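Local atomic coordinates of electron transfer flavoprotein, alpha subunit (Thermotoga maritima, PDB entry 7KOE), a protein that probably carries electrons as the alpha subunit of an electron transfer flavoprotein complex, with FAD bound in it. Residues Q206-E210 with K265-P269; W23-K28 with G166-L171. All blocks are in the same frame, centred on the assembly; numbering follows the deposited sequence.

In the fold
Neither contact has a hydrogen bond between its two segments; side chains do most of the touching, and the two sit in different domains. Interaction 2 belongs to the N-terminal alpha/beta domain, where helix 21-33 is covered by the loop that follows strand 160-163; most of its residues are buried. Interaction 1 lies in the FAD-binding domain, between two loops that each lead into a strand of its parallel sheet, and is only partly buried. The centres of interactions 1 and 2 are about 24 Å apart, and they do not touch. A lysine stem packs in each, over a leucine in interaction 1 and against a methionine in interaction 2. Glutamates from each also approach the neighbouring Electron transfer flavoprotein chain.

Interaction 1: residues Q206-E210 with K265-P269; sequences QVNLE and KTVRP
The backbones draw closest at Glu210 and Val267, whose CA atoms are 4.8 Å apart, and the loops 206-210 and 265-269 run at 53° to each other. They lead into strands 214-218 and 271-275, next to each other in the parallel sheet of the Rossmann-like FAD-binding domain, so the contact lies just before two neighbouring strands of that sheet begin. Lys265 does much of the work. Its CG stands anti to the carbonyl carbon (chi1 -68°), and from there the chain runs fully extended over 206-210, using its methylenes. CD lies 3.7 Å from Leu209 CD2, the two side chains crossing at about a right angle, and farther out NZ comes to 4.0 Å from Val207 CG1. The ammonium is hydrogen-bonded to the carbonyl O of Glu257.

Glu210 also crosses the lysine stem nearly at a right angle. A bend at chi2 (98°) sets OE2 beside CB and CG of Lys265, while OE2 and NZ stay 5.1 Å apart; any attraction between the opposite charges acts over that gap. The other oxygen of Glu210, OE1, faces a like charge, Glu198 of the neighbouring Electron transfer flavoprotein chain. Deeper in, Leu209 CG meets Val267 CG1 at 4.0 Å, and both residues also pack on Val215 and Val260. Nearer the backbone of 265-269, Glu210 CG rests 3.6 Å from the carbonyl O of Thr266.

Interaction 2: residues W23-K28 with G166-L171; sequences WELIGK and GVMKEL
Helix 21-33 of the N-terminal alpha/beta domain, a member of the HUP group built on a parallel sheet, is covered along residues 23-28 by the loop 166-171 that follows strand 160-163. The loop passes over one side of the helix: Met168 meets Glu24 and Lys28, Glu170 meets Trp23 and Glu24, and Leu171 lies on Gly27. Met168 and Lys28 fit together obliquely. The lysine has CG anti to its N (chi1 177°) and then bends at chi2, which carries its methylenes across the thioether; CD is 3.7 Å from Met168 SD, and CG is 3.8 Å from Met168 CE. Beyond this apolar stretch NZ is hydrogen-bonded to Leu127 O. Leu25 CD2 also comes to 4.1 Å from Met168 CG, and both side chains pack on Val163.

Glu24 is buried under the loop, its carboxylate turned toward the Gly166 end, with OE1 3.9 Å from Gly166 N. Its CG packs 3.7 Å from Glu170 CG, and the two carboxylate planes are turned 59° apart. Like charges here stay 5.1 Å apart between Glu24 OE1 and Glu170 OE2, and Arg281 of the neighbouring Electron transfer flavoprotein chain probably eases their repulsion: it makes a salt bridge with Glu24 OE2 and a long, weak ion pair with Glu170. With an alanine here in place of Glu24, Arg281 of that chain is likely to lose its salt-bridge mate and a gap to open beside Glu170 CG. Glu170 also lies alongside Trp23, pointing the same way, with OE2 near the indole plane at the ring edge, 4.1 Å from CE3. One turn on, Gly27 has no side chain, and Leu171 CD1 settles 3.7 Å from its CA.

Interaction 1: residues Q206-E210 with K265-P269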
# COMPACT_ATOMS: atom_id res chain seq x y z
N GLN B 206 12.83 -54.21 -20.56
CA GLN B 206 12.56 -53.59 -19.27
C GLN B 206 11.36 -52.66 -19.36
O GLN B 206 10.65 -52.66 -20.37
CB GLN B 206 13.79 -52.83 -18.76
CG GLN B 206 14.97 -53.70 -18.43
CD GLN B 206 16.21 -52.90 -18.09
OE1 GLN B 206 16.15 -51.95 -17.31
NE2 GLN B 206 17.33 -53.26 -18.70
N VAL B 207 11.13 -51.87 -18.32
CA VAL B 207 10.09 -50.86 -18.32
C VAL B 207 10.75 -49.53 -18.62
O VAL B 207 11.63 -49.09 -17.88
CB VAL B 207 9.36 -50.81 -16.96
CG1 VAL B 207 8.30 -49.72 -16.97
CG2 VAL B 207 8.76 -52.16 -16.63
N ASN B 208 10.33 -48.88 -19.71
CA ASN B 208 10.97 -47.62 -20.09
C ASN B 208 10.26 -46.44 -19.43
O ASN B 208 10.83 -45.78 -18.55
CB ASN B 208 10.98 -47.48 -21.61
CG ASN B 208 11.49 -48.71 -22.30
OD1 ASN B 208 12.55 -49.24 -21.94
ND2 ASN B 208 10.75 -49.19 -23.28
N LEU B 209 9.02 -46.17 -19.84
CA LEU B 209 8.09 -45.19 -19.28
C LEU B 209 8.63 -43.75 -19.24
O LEU B 209 7.98 -42.88 -18.65
CB LEU B 209 7.64 -45.61 -17.88
CG LEU B 209 6.18 -45.35 -17.51
CD1 LEU B 209 5.25 -46.02 -18.49
CD2 LEU B 209 5.91 -45.83 -16.12
N GLU B 210 9.78 -43.45 -19.84
CA GLU B 210 10.15 -42.08 -20.16
C GLU B 210 10.61 -41.93 -21.59
O GLU B 210 10.55 -40.82 -22.13
CB GLU B 210 11.27 -41.55 -19.25
CG GLU B 210 10.95 -41.39 -17.78
CD GLU B 210 11.42 -42.56 -16.95
OE1 GLU B 210 12.09 -43.45 -17.51
OE2 GLU B 210 11.15 -42.57 -15.74
N LYS B 265 6.78 -41.99 -12.31
CA LYS B 265 7.65 -41.56 -13.39
C LYS B 265 6.93 -40.52 -14.23
O LYS B 265 5.75 -40.67 -14.55
CB LYS B 265 8.07 -42.75 -14.26
CG LYS B 265 8.98 -43.72 -13.54
CD LYS B 265 9.06 -45.05 -14.26
CE LYS B 265 9.96 -46.03 -13.52
NZ LYS B 265 10.04 -47.34 -14.22
N THR B 266 7.64 -39.44 -14.55
CA THR B 266 7.10 -38.38 -15.39
C THR B 266 7.32 -38.78 -16.84
O THR B 266 8.46 -38.83 -17.32
CB THR B 266 7.76 -37.04 -15.07
OG1 THR B 266 7.37 -36.63 -13.75
CG2 THR B 266 7.32 -35.98 -16.06
N VAL B 267 6.23 -39.08 -17.54
CA VAL B 267 6.32 -39.51 -18.92
C VAL B 267 6.42 -38.30 -19.83
O VAL B 267 5.96 -37.20 -19.51
CB VAL B 267 5.12 -40.41 -19.29
CG1 VAL B 267 5.04 -41.58 -18.35
CG2 VAL B 267 3.82 -39.64 -19.23
N ARG B 268 7.08 -38.49 -20.97
CA ARG B 268 7.04 -37.53 -22.07
C ARG B 268 6.89 -38.28 -23.39
O ARG B 268 7.83 -38.38 -24.18
CB ARG B 268 8.29 -36.65 -22.08
CG ARG B 268 8.16 -35.37 -22.87
CD ARG B 268 9.46 -35.02 -23.55
NE ARG B 268 10.60 -35.25 -22.67
CZ ARG B 268 11.85 -35.41 -23.09
NH1 ARG B 268 12.13 -35.37 -24.39
NH2 ARG B 268 12.83 -35.61 -22.22
N PRO B 269 5.70 -38.85 -23.66
CA PRO B 269 5.48 -39.47 -24.96
C PRO B 269 4.94 -38.46 -25.95
O PRO B 269 4.80 -37.28 -25.63
CB PRO B 269 4.47 -40.57 -24.65
CG PRO B 269 3.61 -39.95 -23.63
CD PRO B 269 4.50 -39.02 -22.82

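Interaction 2: residues W23-K28 with G166-L171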
# COMPACT_ATOMS: atom_id res chain seq x y z
N TRP B 23 15.97 -34.60 -39.86
CA TRP B 23 15.30 -33.82 -40.88
C TRP B 23 14.31 -32.81 -40.32
O TRP B 23 13.84 -31.95 -41.06
CB TRP B 23 14.60 -34.74 -41.87
CG TRP B 23 15.49 -35.82 -42.38
CD1 TRP B 23 16.79 -35.69 -42.79
CD2 TRP B 23 15.16 -37.20 -42.55
NE1 TRP B 23 17.29 -36.90 -43.19
CE2 TRP B 23 16.30 -37.85 -43.05
CE3 TRP B 23 14.01 -37.95 -42.32
CZ2 TRP B 23 16.32 -39.21 -43.33
CZ3 TRP B 23 14.02 -39.30 -42.59
CH2 TRP B 23 15.18 -39.91 -43.10
N GLU B 24 13.97 -32.90 -39.03
CA GLU B 24 13.20 -31.84 -38.40
C GLU B 24 14.09 -30.68 -37.99
O GLU B 24 13.61 -29.55 -37.89
CB GLU B 24 12.45 -32.38 -37.18
CG GLU B 24 11.74 -33.69 -37.45
CD GLU B 24 10.60 -33.98 -36.51
OE1 GLU B 24 10.69 -34.97 -35.76
OE2 GLU B 24 9.60 -33.24 -36.54
N LEU B 25 15.38 -30.94 -37.77
CA LEU B 25 16.33 -29.88 -37.49
C LEU B 25 16.89 -29.25 -38.75
O LEU B 25 17.26 -28.07 -38.73
CB LEU B 25 17.49 -30.41 -36.65
CG LEU B 25 17.13 -30.85 -35.23
CD1 LEU B 25 18.39 -31.03 -34.43
CD2 LEU B 25 16.20 -29.84 -34.59
N ILE B 26 16.97 -30.02 -39.83
CA ILE B 26 17.31 -29.46 -41.13
C ILE B 26 16.22 -28.49 -41.58
O ILE B 26 16.50 -27.39 -42.07
CB ILE B 26 17.56 -30.60 -42.14
CG1 ILE B 26 19.01 -31.07 -42.06
CG2 ILE B 26 17.20 -30.21 -43.55
CD1 ILE B 26 19.25 -32.39 -42.72
N GLY B 27 14.96 -28.87 -41.37
CA GLY B 27 13.86 -27.97 -41.69
C GLY B 27 13.74 -26.80 -40.74
O GLY B 27 13.28 -25.72 -41.14
N LYS B 28 14.16 -26.97 -39.49
CA LYS B 28 14.12 -25.86 -38.54
C LYS B 28 15.24 -24.87 -38.82
O LYS B 28 15.04 -23.66 -38.69
CB LYS B 28 14.20 -26.39 -37.11
CG LYS B 28 14.24 -25.32 -36.03
CD LYS B 28 13.03 -24.41 -36.10
CE LYS B 28 13.30 -23.10 -35.38
NZ LYS B 28 12.17 -22.15 -35.50
N GLY B 166 10.76 -33.76 -32.02
CA GLY B 166 9.33 -33.66 -32.21
C GLY B 166 8.77 -32.26 -32.12
O GLY B 166 7.64 -32.03 -32.56
N VAL B 167 9.52 -31.31 -31.56
CA VAL B 167 8.99 -29.96 -31.41
C VAL B 167 9.12 -29.16 -32.70
O VAL B 167 8.34 -28.23 -32.93
CB VAL B 167 9.67 -29.28 -30.21
CG1 VAL B 167 11.13 -28.94 -30.50
CG2 VAL B 167 8.89 -28.05 -29.74
N MET B 168 10.03 -29.53 -33.59
CA MET B 168 10.15 -28.89 -34.88
C MET B 168 9.32 -29.64 -35.91
O MET B 168 8.76 -30.70 -35.64
CB MET B 168 11.62 -28.81 -35.30
CG MET B 168 12.49 -28.13 -34.26
SD MET B 168 11.66 -26.70 -33.54
CE MET B 168 12.95 -26.05 -32.49
N LYS B 169 9.20 -29.06 -37.10
CA LYS B 169 8.36 -29.62 -38.15
C LYS B 169 9.20 -29.92 -39.38
O LYS B 169 10.13 -29.18 -39.72
CB LYS B 169 7.19 -28.69 -38.52
CG LYS B 169 5.93 -28.89 -37.65
CD LYS B 169 6.08 -28.30 -36.25
CE LYS B 169 4.82 -28.50 -35.43
NZ LYS B 169 5.03 -28.09 -34.01
N GLU B 170 8.87 -31.02 -40.05
CA GLU B 170 9.62 -31.50 -41.20
C GLU B 170 9.31 -30.69 -42.45
O GLU B 170 8.20 -30.18 -42.63
CB GLU B 170 9.32 -32.97 -41.47
CG GLU B 170 10.31 -33.95 -40.89
CD GLU B 170 9.85 -35.38 -41.03
OE1 GLU B 170 8.69 -35.58 -41.46
OE2 GLU B 170 10.62 -36.30 -40.71
N LEU B 171 10.30 -30.58 -43.32
CA LEU B 171 10.08 -30.18 -44.70
C LEU B 171 9.89 -31.41 -45.57
O LEU B 171 10.50 -32.46 -45.31
CB LEU B 171 11.26 -29.36 -45.21
CG LEU B 171 11.39 -27.93 -44.71
CD1 LEU B 171 12.69 -27.31 -45.19
CD2 LEU B 171 10.20 -27.10 -45.18